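Local coordinates for phage-like element PBSX protein xkdH (Bacillus subtilis, PDB 3F3B) that is of unknown function but, as a product of the defective prophage PBSX with a phage-barrel family fold, probably serves in building the phage-like particle, at residues Pro43-Val48 and Ser79-Val84; Gln57-Ile60 and Gln66-Tyr69; Val84-Ile89 and Tyr95-Pro100; Pro100-Ile103 and Trp108-Val111. All blocks are in the same frame, centred on the assembly; numbering follows the deposited sequence.

Contact 1. Residues Pro43-Val48 and Ser79-Val84; sequences PDEQDV and SADIRV
The carboxylate of Glu45 reaches across to the backbone of Asp81, joining the short strand 45-46 of this all-beta, phage-barrel-family protein to the irregular loop that runs from strand 66-77 to strand 87-90. Glu45 sits in a classic beta bulge, where it and Asp44 both face Ile13 on strand 9-19. Polar contacts carry most of the meeting. Asp81 N donates to Glu45 OE2 at 3.1 Å with an angle of 152° at the hydrogen, entering on the syn side of the carboxylate but 33° out of its plane. The other oxygen, Glu45 OE1, stands 2.6 Å from the carbonyl O of Asp81, so close that Glu45 is probably protonated, though the geometry does not prove it. The neighbouring Asp81 carboxylate, its OD1 4.5 Å from Glu45 OE1, would tend to raise the proton affinity of Glu45, while Arg83 probably keeps Asp81 ionised by gripping it side-on in a salt bridge, NE to OD1 and NH2 to OD2. Asp81 swings CG away from its N (chi1 -173°), which presents the carboxylate to Arg83 and leaves Asp81 CB against Glu45 OE1. Apolar contact is slight. Beyond the corner that the chain turns at Asp47, Val48 packs on Phe76 of strand 66-77 and sets its CG1 4.4 Å from CB of Ala80.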
loop_
_atom_site.group_PDB
_atom_site.type_symbol
_atom_site.label_atom_id
_atom_site.label_comp_id
_atom_site.label_asym_id
_atom_site.label_seq_id
_atom_site.Cartn_x
_atom_site.Cartn_y
_atom_site.Cartn_z
ATOM N N PRO A 43 10.485 6.263 -1.903
ATOM C CA PRO A 43 9.569 6.151 -0.770
ATOM C C PRO A 43 9.376 7.464 -0.024
ATOM O O PRO A 43 10.330 8.230 0.159
ATOM C CB PRO A 43 10.244 5.099 0.102
ATOM C CG PRO A 43 10.967 4.251 -0.899
ATOM C CD PRO A 43 11.573 5.276 -1.792
ATOM N N ASP A 44 8.142 7.724 0.402
ATOM C CA ASP A 44 7.857 8.932 1.165
ATOM C C ASP A 44 8.292 8.654 2.604
ATOM O O ASP A 44 8.833 9.520 3.287
ATOM C CB ASP A 44 6.367 9.268 1.097
ATOM C CG ASP A 44 5.951 9.787 -0.271
ATOM O OD1 ASP A 44 6.551 10.781 -0.730
ATOM O OD2 ASP A 44 5.031 9.214 -0.891
ATOM N N GLU A 45 8.057 7.427 3.049
ATOM C CA GLU A 45 8.436 6.995 4.388
ATOM C C GLU A 45 9.299 5.750 4.187
ATOM O O GLU A 45 9.071 4.973 3.266
ATOM C CB GLU A 45 7.191 6.682 5.221
ATOM C CG GLU A 45 6.450 7.922 5.716
ATOM C CD GLU A 45 5.074 7.602 6.282
ATOM O OE1 GLU A 45 4.070 7.697 5.537
ATOM O OE2 GLU A 45 4.997 7.242 7.475
ATOM N N GLN A 46 10.289 5.558 5.047
ATOM C CA GLN A 46 11.191 4.432 4.876
ATOM C C GLN A 46 11.375 3.560 6.112
ATOM O O GLN A 46 11.370 4.046 7.244
ATOM C CB GLN A 46 12.548 4.977 4.427
ATOM C CG GLN A 46 13.207 4.208 3.310
ATOM C CD GLN A 46 14.170 5.061 2.504
ATOM O OE1 GLN A 46 14.840 4.563 1.604
ATOM N NE2 GLN A 46 14.236 6.354 2.814
ATOM N N ASP A 47 11.544 2.264 5.874
ATOM C CA ASP A 47 11.766 1.302 6.944
ATOM C C ASP A 47 10.813 1.519 8.125
ATOM O O ASP A 47 11.231 1.584 9.283
ATOM C CB ASP A 47 13.231 1.400 7.387
ATOM C CG ASP A 47 13.625 0.312 8.367
ATOM O OD1 ASP A 47 13.250 -0.858 8.133
ATOM O OD2 ASP A 47 14.318 0.619 9.365
ATOM N N VAL A 48 9.523 1.627 7.822
ATOM C CA VAL A 48 8.510 1.846 8.848
ATOM C C VAL A 48 8.142 0.533 9.537
ATOM O O VAL A 48 7.934 -0.486 8.871
ATOM C CB VAL A 48 7.228 2.458 8.236
ATOM C CG1 VAL A 48 6.227 2.780 9.334
ATOM C CG2 VAL A 48 7.574 3.707 7.454
ATOM N N SER A 79 2.265 7.592 15.013
ATOM C CA SER A 79 3.077 8.672 14.464
ATOM C C SER A 79 3.278 8.542 12.956
ATOM O O SER A 79 3.693 9.496 12.294
ATOM C CB SER A 79 4.443 8.700 15.150
ATOM O OG SER A 79 5.138 7.483 14.919
ATOM N N ALA A 80 2.995 7.365 12.414
ATOM C CA ALA A 80 3.154 7.132 10.982
ATOM C C ALA A 80 2.069 7.817 10.135
ATOM O O ALA A 80 0.918 7.914 10.549
ATOM C CB ALA A 80 3.160 5.633 10.706
ATOM N N ASP A 81 2.457 8.284 8.947
ATOM C CA ASP A 81 1.546 8.951 8.005
ATOM C C ASP A 81 0.944 7.866 7.112
ATOM O O ASP A 81 1.563 7.441 6.135
ATOM C CB ASP A 81 2.327 9.949 7.142
ATOM C CG ASP A 81 1.429 10.817 6.261
ATOM O OD1 ASP A 81 0.430 10.317 5.699
ATOM O OD2 ASP A 81 1.741 12.018 6.109
ATOM N N ILE A 82 -0.259 7.419 7.453
ATOM C CA ILE A 82 -0.935 6.366 6.699
ATOM C C ILE A 82 -2.109 6.930 5.915
ATOM O O ILE A 82 -2.954 7.629 6.469
ATOM C CB ILE A 82 -1.466 5.266 7.644
ATOM C CG1 ILE A 82 -0.332 4.747 8.544
ATOM C CG2 ILE A 82 -2.100 4.154 6.835
ATOM C CD1 ILE A 82 0.857 4.172 7.807
ATOM N N ARG A 83 -2.155 6.620 4.624
ATOM C CA ARG A 83 -3.225 7.096 3.751
ATOM C C ARG A 83 -3.734 5.942 2.902
ATOM O O ARG A 83 -2.968 5.074 2.514
ATOM C CB ARG A 83 -2.704 8.197 2.827
ATOM C CG ARG A 83 -2.016 9.335 3.538
ATOM C CD ARG A 83 -1.380 10.289 2.539
ATOM N NE ARG A 83 -0.430 11.179 3.195
ATOM C CZ ARG A 83 0.321 12.074 2.563
ATOM N NH1 ARG A 83 0.235 12.206 1.246
ATOM N NH2 ARG A 83 1.176 12.824 3.249
ATOM N N VAL A 84 -5.026 5.920 2.606
ATOM C CA VAL A 84 -5.537 4.837 1.786
ATOM C C VAL A 84 -4.998 5.014 0.366
ATOM O O VAL A 84 -4.727 6.133 -0.080
ATOM C CB VAL A 84 -7.085 4.788 1.798
ATOM C CG1 VAL A 84 -7.591 3.837 0.736
ATOM C CG2 VAL A 84 -7.564 4.313 3.165
#

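Contact 2. Residues Gln57-Ile60 and Gln66-Tyr69; sequences QQLI and QTVY
Ile60 and Val68 meet through the way their beta-branches are turned. In Ile60, chi1 of 73° puts CG1 between the backbone N and the carbonyl carbon, where it lies against CB of Gln66, and leaves CG2 anti to the carbonyl carbon, aimed across the strands. Val68 wedges CG2 between its own N and C, and this methyl meets Ile60 CG2 at 3.6 Å, the two side chains running nearly perpendicular. Val68 CG1 touches the CD1 end of the isoleucine, so both valine methyls are used. Gln58 extends beside Val68 on the same face, where both also touch Arg114 of strand 107-114. These residues belong to the beta hairpin of strands 48-61 and 66-77, whose arms are antiparallel and strongly twisted here, 143° between their directions. Gln58 and Val68 form a hydrogen-bonded pair, with Gln58 N to Val68 O at 2.8 Å and Val68 N to Gln58 O at 3.1 Å; Ile60 N to Gln66 O, 2.8 Å, adds a third rung. Leu59 and Thr67 make a non-hydrogen-bonded pair on the other face: the leucine turns CD1 onto Thr67 OG1 and the carbonyl of Gln66, while Thr67 CG2 packs against CB of Gln57 at 3.6 Å. Past it, Gln57 runs alongside Tyr69 in the same direction, amide and ring planes 22° apart and Gln57 CG 4.1 Å from Tyr69 CD1.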
loop_
_atom_site.group_PDB
_atom_site.type_symbol
_atom_site.label_atom_id
_atom_site.label_comp_id
_atom_site.label_asym_id
_atom_site.label_seq_id
_atom_site.Cartn_x
_atom_site.Cartn_y
_atom_site.Cartn_z
ATOM N N GLN A 57 -3.382 -16.041 2.498
ATOM C CA GLN A 57 -2.455 -16.483 1.467
ATOM C C GLN A 57 -3.270 -16.907 0.262
ATOM O O GLN A 57 -4.487 -17.050 0.361
ATOM C CB GLN A 57 -1.622 -17.661 1.976
ATOM C CG GLN A 57 -0.676 -17.302 3.111
ATOM C CD GLN A 57 -0.031 -18.520 3.758
ATOM O OE1 GLN A 57 -0.667 -19.239 4.539
ATOM N NE2 GLN A 57 1.236 -18.761 3.431
ATOM N N GLN A 58 -2.611 -17.091 -0.875
ATOM C CA GLN A 58 -3.307 -17.515 -2.083
ATOM C C GLN A 58 -2.332 -18.209 -3.023
ATOM O O GLN A 58 -1.142 -17.899 -3.038
ATOM C CB GLN A 58 -3.958 -16.315 -2.781
ATOM C CG GLN A 58 -3.120 -15.659 -3.867
ATOM C CD GLN A 58 -3.789 -14.414 -4.437
ATOM O OE1 GLN A 58 -3.783 -13.349 -3.814
ATOM N NE2 GLN A 58 -4.380 -14.548 -5.619
ATOM N N LEU A 59 -2.832 -19.169 -3.790
ATOM C CA LEU A 59 -1.979 -19.893 -4.720
ATOM C C LEU A 59 -2.006 -19.109 -6.022
ATOM O O LEU A 59 -3.075 -18.880 -6.584
ATOM C CB LEU A 59 -2.517 -21.308 -4.938
ATOM C CG LEU A 59 -1.555 -22.314 -5.573
ATOM C CD1 LEU A 59 -0.396 -22.571 -4.625
ATOM C CD2 LEU A 59 -2.286 -23.614 -5.870
ATOM N N ILE A 60 -0.837 -18.685 -6.493
ATOM C CA ILE A 60 -0.774 -17.906 -7.722
ATOM C C ILE A 60 -0.152 -18.667 -8.883
ATOM O O ILE A 60 -0.044 -18.139 -9.988
ATOM C CB ILE A 60 0.011 -16.587 -7.512
ATOM C CG1 ILE A 60 1.511 -16.872 -7.380
ATOM C CG2 ILE A 60 -0.496 -15.878 -6.259
ATOM C CD1 ILE A 60 2.366 -15.616 -7.242
ATOM N N GLN A 66 2.843 -22.134 -5.995
ATOM C CA GLN A 66 3.364 -20.866 -5.508
ATOM C C GLN A 66 2.318 -20.194 -4.642
ATOM O O GLN A 66 1.189 -19.956 -5.079
ATOM C CB GLN A 66 3.721 -19.939 -6.669
ATOM C CG GLN A 66 4.881 -20.405 -7.505
ATOM C CD GLN A 66 5.865 -19.288 -7.766
ATOM O OE1 GLN A 66 5.481 -18.188 -8.178
ATOM N NE2 GLN A 66 7.145 -19.563 -7.536
ATOM N N THR A 67 2.689 -19.887 -3.411
ATOM C CA THR A 67 1.760 -19.245 -2.511
ATOM C C THR A 67 2.344 -17.970 -1.953
ATOM O O THR A 67 3.484 -17.947 -1.502
ATOM C CB THR A 67 1.369 -20.187 -1.369
ATOM O OG1 THR A 67 0.556 -21.245 -1.899
ATOM C CG2 THR A 67 0.589 -19.434 -0.293
ATOM N N VAL A 68 1.550 -16.906 -2.001
ATOM C CA VAL A 68 1.966 -15.603 -1.502
ATOM C C VAL A 68 0.885 -15.058 -0.570
ATOM O O VAL A 68 -0.205 -15.633 -0.460
ATOM C CB VAL A 68 2.144 -14.599 -2.654
ATOM C CG1 VAL A 68 3.117 -15.142 -3.681
ATOM C CG2 VAL A 68 0.797 -14.316 -3.301
ATOM N N TYR A 69 1.191 -13.960 0.111
ATOM C CA TYR A 69 0.213 -13.337 0.988
ATOM C C TYR A 69 -0.705 -12.512 0.098
ATOM O O TYR A 69 -0.243 -11.747 -0.743
ATOM C CB TYR A 69 0.903 -12.443 2.017
ATOM C CG TYR A 69 1.588 -13.223 3.112
ATOM C CD1 TYR A 69 0.869 -13.696 4.209
ATOM C CD2 TYR A 69 2.945 -13.523 3.035
ATOM C CE1 TYR A 69 1.482 -14.450 5.204
ATOM C CE2 TYR A 69 3.572 -14.277 4.022
ATOM C CZ TYR A 69 2.835 -14.737 5.102
ATOM O OH TYR A 69 3.449 -15.490 6.073
#

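Contact 3. Residues Val84-Ile89 and Tyr95-Pro100; sequences VNDKII and YILKLP
Leu97 leans on Asp86 and Ile88 across the hairpin, and its side chain can be followed outward atom by atom. CB lies over the polar backbone, with Asn85 N and Asp86 O as its neighbours. CG comes next to CB of Asp86 at 3.7 Å, and CD1 goes further along the same side chain, 3.5 Å from Asp86 CB and also beside OD2. The other branch, CD2, turns to CG2 of Ile88 at 4.0 Å, where the two side chains cross at about a right angle. The aspartate it covers is held by polar partners: OD1 accepts from His15 and OD2 from the backbone N of Arg83, so the buried carboxylate is gripped at both oxygens. Leu97 also touches Ile82 of the preceding loop and Val110 and Ala112 of the neighbouring strand 107-114. The hairpin itself is formed by strands 87-90 and 93-97 of the curled antiparallel sheet. Ile88 and Tyr95 are its hydrogen-bonded pair, with Ile88 N to Tyr95 O at 2.8 Å and Tyr95 N to Ile88 O at 2.9 Å. Before strand 87-90 begins, the pairing already runs through Asp86 O, which accepts from Leu97 N, and Asn85 N, which donates to Leu97 O. Ile88 holds CG1 between its N and C (chi1 72°), which pushes that carbon to 3.4 Å from CB of Tyr95. On the opposite face Lys87 and Ile96 form a non-hydrogen-bonded pair, CD1 of the isoleucine lying on CB of the lysine at 3.8 Å. Val84, in the loop, sets CG1 by the carbonyl oxygens of Leu97 and Lys98.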
loop_
_atom_site.group_PDB
_atom_site.type_symbol
_atom_site.label_atom_id
_atom_site.label_comp_id
_atom_site.label_asym_id
_atom_site.label_seq_id
_atom_site.Cartn_x
_atom_site.Cartn_y
_atom_site.Cartn_z
ATOM N N VAL A 84 -5.026 5.920 2.606
ATOM C CA VAL A 84 -5.537 4.837 1.786
ATOM C C VAL A 84 -4.998 5.014 0.366
ATOM O O VAL A 84 -4.727 6.133 -0.080
ATOM C CB VAL A 84 -7.085 4.788 1.798
ATOM C CG1 VAL A 84 -7.591 3.837 0.736
ATOM C CG2 VAL A 84 -7.564 4.313 3.165
ATOM N N ASN A 85 -4.823 3.889 -0.318
ATOM C CA ASN A 85 -4.286 3.854 -1.665
ATOM C C ASN A 85 -2.779 4.019 -1.589
ATOM O O ASN A 85 -2.108 4.201 -2.606
ATOM C CB ASN A 85 -4.919 4.934 -2.540
ATOM C CG ASN A 85 -6.387 4.678 -2.791
ATOM O OD1 ASN A 85 -6.771 3.606 -3.254
ATOM N ND2 ASN A 85 -7.222 5.662 -2.479
ATOM N N ASP A 86 -2.247 3.964 -0.373
ATOM C CA ASP A 86 -0.808 4.045 -0.183
ATOM C C ASP A 86 -0.253 2.759 -0.757
ATOM O O ASP A 86 -0.936 1.730 -0.737
ATOM C CB ASP A 86 -0.430 4.042 1.298
ATOM C CG ASP A 86 -0.320 5.414 1.878
ATOM O OD1 ASP A 86 -0.454 6.397 1.111
ATOM O OD2 ASP A 86 -0.098 5.499 3.106
ATOM N N LYS A 87 0.974 2.805 -1.260
ATOM C CA LYS A 87 1.616 1.595 -1.757
ATOM C C LYS A 87 2.704 1.271 -0.744
ATOM O O LYS A 87 3.541 2.122 -0.437
ATOM C CB LYS A 87 2.260 1.809 -3.128
ATOM C CG LYS A 87 3.113 0.614 -3.582
ATOM C CD LYS A 87 3.606 0.747 -5.021
ATOM C CE LYS A 87 4.578 1.906 -5.189
ATOM N NZ LYS A 87 5.051 2.013 -6.590
ATOM N N ILE A 88 2.682 0.066 -0.194
ATOM C CA ILE A 88 3.719 -0.299 0.753
ATOM C C ILE A 88 4.520 -1.446 0.160
ATOM O O ILE A 88 3.969 -2.333 -0.498
ATOM C CB ILE A 88 3.151 -0.726 2.134
ATOM C CG1 ILE A 88 2.473 -2.094 2.028
ATOM C CG2 ILE A 88 2.181 0.335 2.650
ATOM C CD1 ILE A 88 2.107 -2.702 3.372
ATOM N N ILE A 89 5.830 -1.402 0.377
ATOM C CA ILE A 89 6.731 -2.425 -0.122
ATOM C C ILE A 89 7.270 -3.206 1.073
ATOM O O ILE A 89 7.958 -2.646 1.929
ATOM C CB ILE A 89 7.930 -1.805 -0.860
ATOM C CG1 ILE A 89 7.452 -0.825 -1.942
ATOM C CG2 ILE A 89 8.799 -2.913 -1.438
ATOM C CD1 ILE A 89 6.843 -1.463 -3.161
ATOM N N TYR A 95 1.951 -3.720 -2.070
ATOM C CA TYR A 95 0.652 -3.854 -1.420
ATOM C C TYR A 95 -0.012 -2.487 -1.445
ATOM O O TYR A 95 0.666 -1.455 -1.386
ATOM C CB TYR A 95 0.817 -4.314 0.032
ATOM C CG TYR A 95 1.412 -5.689 0.157
ATOM C CD1 TYR A 95 0.616 -6.825 0.027
ATOM C CD2 TYR A 95 2.781 -5.861 0.334
ATOM C CE1 TYR A 95 1.170 -8.099 0.062
ATOM C CE2 TYR A 95 3.350 -7.136 0.370
ATOM C CZ TYR A 95 2.538 -8.250 0.231
ATOM O OH TYR A 95 3.093 -9.511 0.236
ATOM N N ILE A 96 -1.333 -2.477 -1.557
ATOM C CA ILE A 96 -2.069 -1.226 -1.558
ATOM C C ILE A 96 -3.005 -1.234 -0.365
ATOM O O ILE A 96 -3.636 -2.248 -0.089
ATOM C CB ILE A 96 -2.918 -1.058 -2.833
ATOM C CG1 ILE A 96 -2.034 -1.215 -4.070
ATOM C CG2 ILE A 96 -3.578 0.325 -2.838
ATOM C CD1 ILE A 96 -0.825 -0.288 -4.070
ATOM N N LEU A 97 -3.076 -0.116 0.353
ATOM C CA LEU A 97 -3.981 -0.019 1.495
ATOM C C LEU A 97 -5.377 0.208 0.910
ATOM O O LEU A 97 -5.630 1.219 0.268
ATOM C CB LEU A 97 -3.557 1.135 2.404
ATOM C CG LEU A 97 -2.070 1.068 2.782
ATOM C CD1 LEU A 97 -1.774 2.077 3.874
ATOM C CD2 LEU A 97 -1.700 -0.338 3.252
ATOM N N LYS A 98 -6.284 -0.740 1.130
ATOM C CA LYS A 98 -7.618 -0.644 0.550
ATOM C C LYS A 98 -8.712 -0.093 1.438
ATOM O O LYS A 98 -9.021 1.098 1.392
ATOM C CB LYS A 98 -8.055 -2.012 0.018
ATOM C CG LYS A 98 -6.991 -2.708 -0.830
ATOM C CD LYS A 98 -6.472 -1.825 -1.960
ATOM C CE LYS A 98 -7.515 -1.605 -3.048
ATOM N NZ LYS A 98 -6.977 -0.785 -4.172
ATOM N N LEU A 99 -9.327 -0.969 2.223
ATOM C CA LEU A 99 -10.405 -0.544 3.103
ATOM C C LEU A 99 -9.941 0.624 3.964
ATOM O O LEU A 99 -8.738 0.897 4.052
ATOM C CB LEU A 99 -10.863 -1.714 3.983
ATOM C CG LEU A 99 -11.531 -2.884 3.249
ATOM C CD1 LEU A 99 -12.599 -2.333 2.300
ATOM C CD2 LEU A 99 -10.499 -3.684 2.469
ATOM N N PRO A 100 -10.889 1.341 4.593
ATOM C CA PRO A 100 -10.588 2.488 5.453
ATOM C C PRO A 100 -9.675 2.085 6.597
ATOM O O PRO A 100 -9.653 0.917 6.994
ATOM C CB PRO A 100 -11.964 2.909 5.957
ATOM C CG PRO A 100 -12.853 2.535 4.837
ATOM C CD PRO A 100 -12.343 1.169 4.458
#

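Contact 4. Residues Pro100-Ile103 and Trp108-Val111; sequences PKRI and WEVV
Lys101 lays its extended chain across the indole of Trp108, and the ammonium ends over the six-membered ring in a cation-pi contact, NZ standing 3.4 Å from the ring centroid and 10° off the normal. The same NZ donates to the carbonyl O of Ile82, so its charge is met by a backbone acceptor as well as by the ring. A chi1 of 67° tucks CG of Lys101 between N and C, and from there CD and CE pass over CE3 and CZ3. Trp108 NE1 is also satisfied, by the carbonyl O of Leu78. Ile103 runs alongside the indole in the same direction, its CG1 3.5 Å from CZ3. Between the backbones, Arg102 and Glu109 exchange two bonds: Arg102 N to Glu109 O at 2.9 Å, and Glu109 N to Arg102 O at 2.7 Å. Their side chains meet less closely. Arg102 NH2 is 4.0 Å from Glu109 OE1, which lies over a face of the guanidinium, leaving charge attraction without a directed N-H, while Glu109 OE2 forms a salt bridge with Arg104. This is the pairing of an antiparallel beta hairpin, strands 102-104 and 107-114, whose second arm also borders strand 66-77 in the sheet.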
loop_
_atom_site.group_PDB
_atom_site.type_symbol
_atom_site.label_atom_id
_atom_site.label_comp_id
_atom_site.label_asym_id
_atom_site.label_seq_id
_atom_site.Cartn_x
_atom_site.Cartn_y
_atom_site.Cartn_z
ATOM N N PRO A 100 -10.889 1.341 4.593
ATOM C CA PRO A 100 -10.588 2.488 5.453
ATOM C C PRO A 100 -9.675 2.085 6.597
ATOM O O PRO A 100 -9.653 0.917 6.994
ATOM C CB PRO A 100 -11.964 2.909 5.957
ATOM C CG PRO A 100 -12.853 2.535 4.837
ATOM C CD PRO A 100 -12.343 1.169 4.458
ATOM N N LYS A 101 -8.921 3.048 7.117
ATOM C CA LYS A 101 -8.033 2.786 8.236
ATOM C C LYS A 101 -8.751 3.229 9.502
ATOM O O LYS A 101 -9.804 3.860 9.435
ATOM C CB LYS A 101 -6.724 3.567 8.095
ATOM C CG LYS A 101 -6.872 5.069 8.212
ATOM C CD LYS A 101 -5.521 5.758 8.337
ATOM C CE LYS A 101 -5.696 7.272 8.503
ATOM N NZ LYS A 101 -4.420 7.976 8.843
ATOM N N ARG A 102 -8.191 2.896 10.656
ATOM C CA ARG A 102 -8.801 3.290 11.921
ATOM C C ARG A 102 -7.837 3.111 13.076
ATOM O O ARG A 102 -6.811 2.446 12.944
ATOM C CB ARG A 102 -10.084 2.494 12.176
ATOM C CG ARG A 102 -9.905 1.009 12.425
ATOM C CD ARG A 102 -11.220 0.282 12.130
ATOM N NE ARG A 102 -11.238 -1.104 12.591
ATOM C CZ ARG A 102 -11.521 -1.476 13.836
ATOM N NH1 ARG A 102 -11.817 -0.561 14.754
ATOM N NH2 ARG A 102 -11.515 -2.763 14.162
ATOM N N ILE A 103 -8.178 3.721 14.205
ATOM C CA ILE A 103 -7.354 3.662 15.399
ATOM C C ILE A 103 -7.873 2.662 16.426
ATOM O O ILE A 103 -9.043 2.687 16.811
ATOM C CB ILE A 103 -7.271 5.042 16.060
ATOM C CG1 ILE A 103 -6.680 6.042 15.070
ATOM C CG2 ILE A 103 -6.435 4.974 17.322
ATOM C CD1 ILE A 103 -6.839 7.478 15.492
ATOM N N TRP A 108 -2.510 2.584 13.950
ATOM C CA TRP A 108 -3.333 2.775 12.766
ATOM C C TRP A 108 -3.539 1.353 12.278
ATOM O O TRP A 108 -2.583 0.585 12.171
ATOM C CB TRP A 108 -2.613 3.562 11.659
ATOM C CG TRP A 108 -2.466 5.031 11.921
ATOM C CD1 TRP A 108 -1.312 5.701 12.196
ATOM C CD2 TRP A 108 -3.516 6.005 11.967
ATOM N NE1 TRP A 108 -1.574 7.033 12.413
ATOM C CE2 TRP A 108 -2.919 7.250 12.280
ATOM C CE3 TRP A 108 -4.905 5.950 11.777
ATOM C CZ2 TRP A 108 -3.662 8.434 12.406
ATOM C CZ3 TRP A 108 -5.652 7.140 11.905
ATOM C CH2 TRP A 108 -5.022 8.359 12.218
ATOM N N GLU A 109 -4.780 0.981 12.014
ATOM C CA GLU A 109 -5.053 -0.354 11.499
ATOM C C GLU A 109 -5.633 -0.174 10.112
ATOM O O GLU A 109 -6.517 0.651 9.909
ATOM C CB GLU A 109 -6.054 -1.095 12.385
ATOM C CG GLU A 109 -5.450 -1.718 13.622
ATOM C CD GLU A 109 -6.468 -2.513 14.414
ATOM O OE1 GLU A 109 -7.507 -2.897 13.831
ATOM O OE2 GLU A 109 -6.222 -2.762 15.611
ATOM N N VAL A 110 -5.143 -0.946 9.155
ATOM C CA VAL A 110 -5.630 -0.820 7.796
ATOM C C VAL A 110 -5.288 -2.075 7.023
ATOM O O VAL A 110 -4.239 -2.669 7.244
ATOM C CB VAL A 110 -4.983 0.399 7.105
ATOM C CG1 VAL A 110 -3.464 0.204 7.020
ATOM C CG2 VAL A 110 -5.598 0.612 5.725
ATOM N N VAL A 111 -6.176 -2.474 6.116
ATOM C CA VAL A 111 -5.972 -3.662 5.303
ATOM C C VAL A 111 -5.091 -3.370 4.093
ATOM O O VAL A 111 -5.277 -2.368 3.390
ATOM C CB VAL A 111 -7.330 -4.233 4.802
ATOM C CG1 VAL A 111 -7.093 -5.349 3.795
ATOM C CG2 VAL A 111 -8.151 -4.765 5.995
#

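From the N terminus, residues 43-48 open contact 1, which closes only at 79-84. Contact 2, the outer part of the hairpin of strands 48-61 and 66-77, is nested inside that long loop, its centre about 26 Å from that of contact 1. Contact 3 follows in series, starting at Val84, which it shares with contact 1, and closing a short loop at 95-100. Contact 4 begins at Pro100, shared with contact 3, and closes at 108-111; none of the loops cross. Strands 66-77 and 93-97 both pair with strand 107-114, tying contacts 2, 3 and 4 into one sheet, while Ile82 of contact 1 touches both contacts 3 and 4.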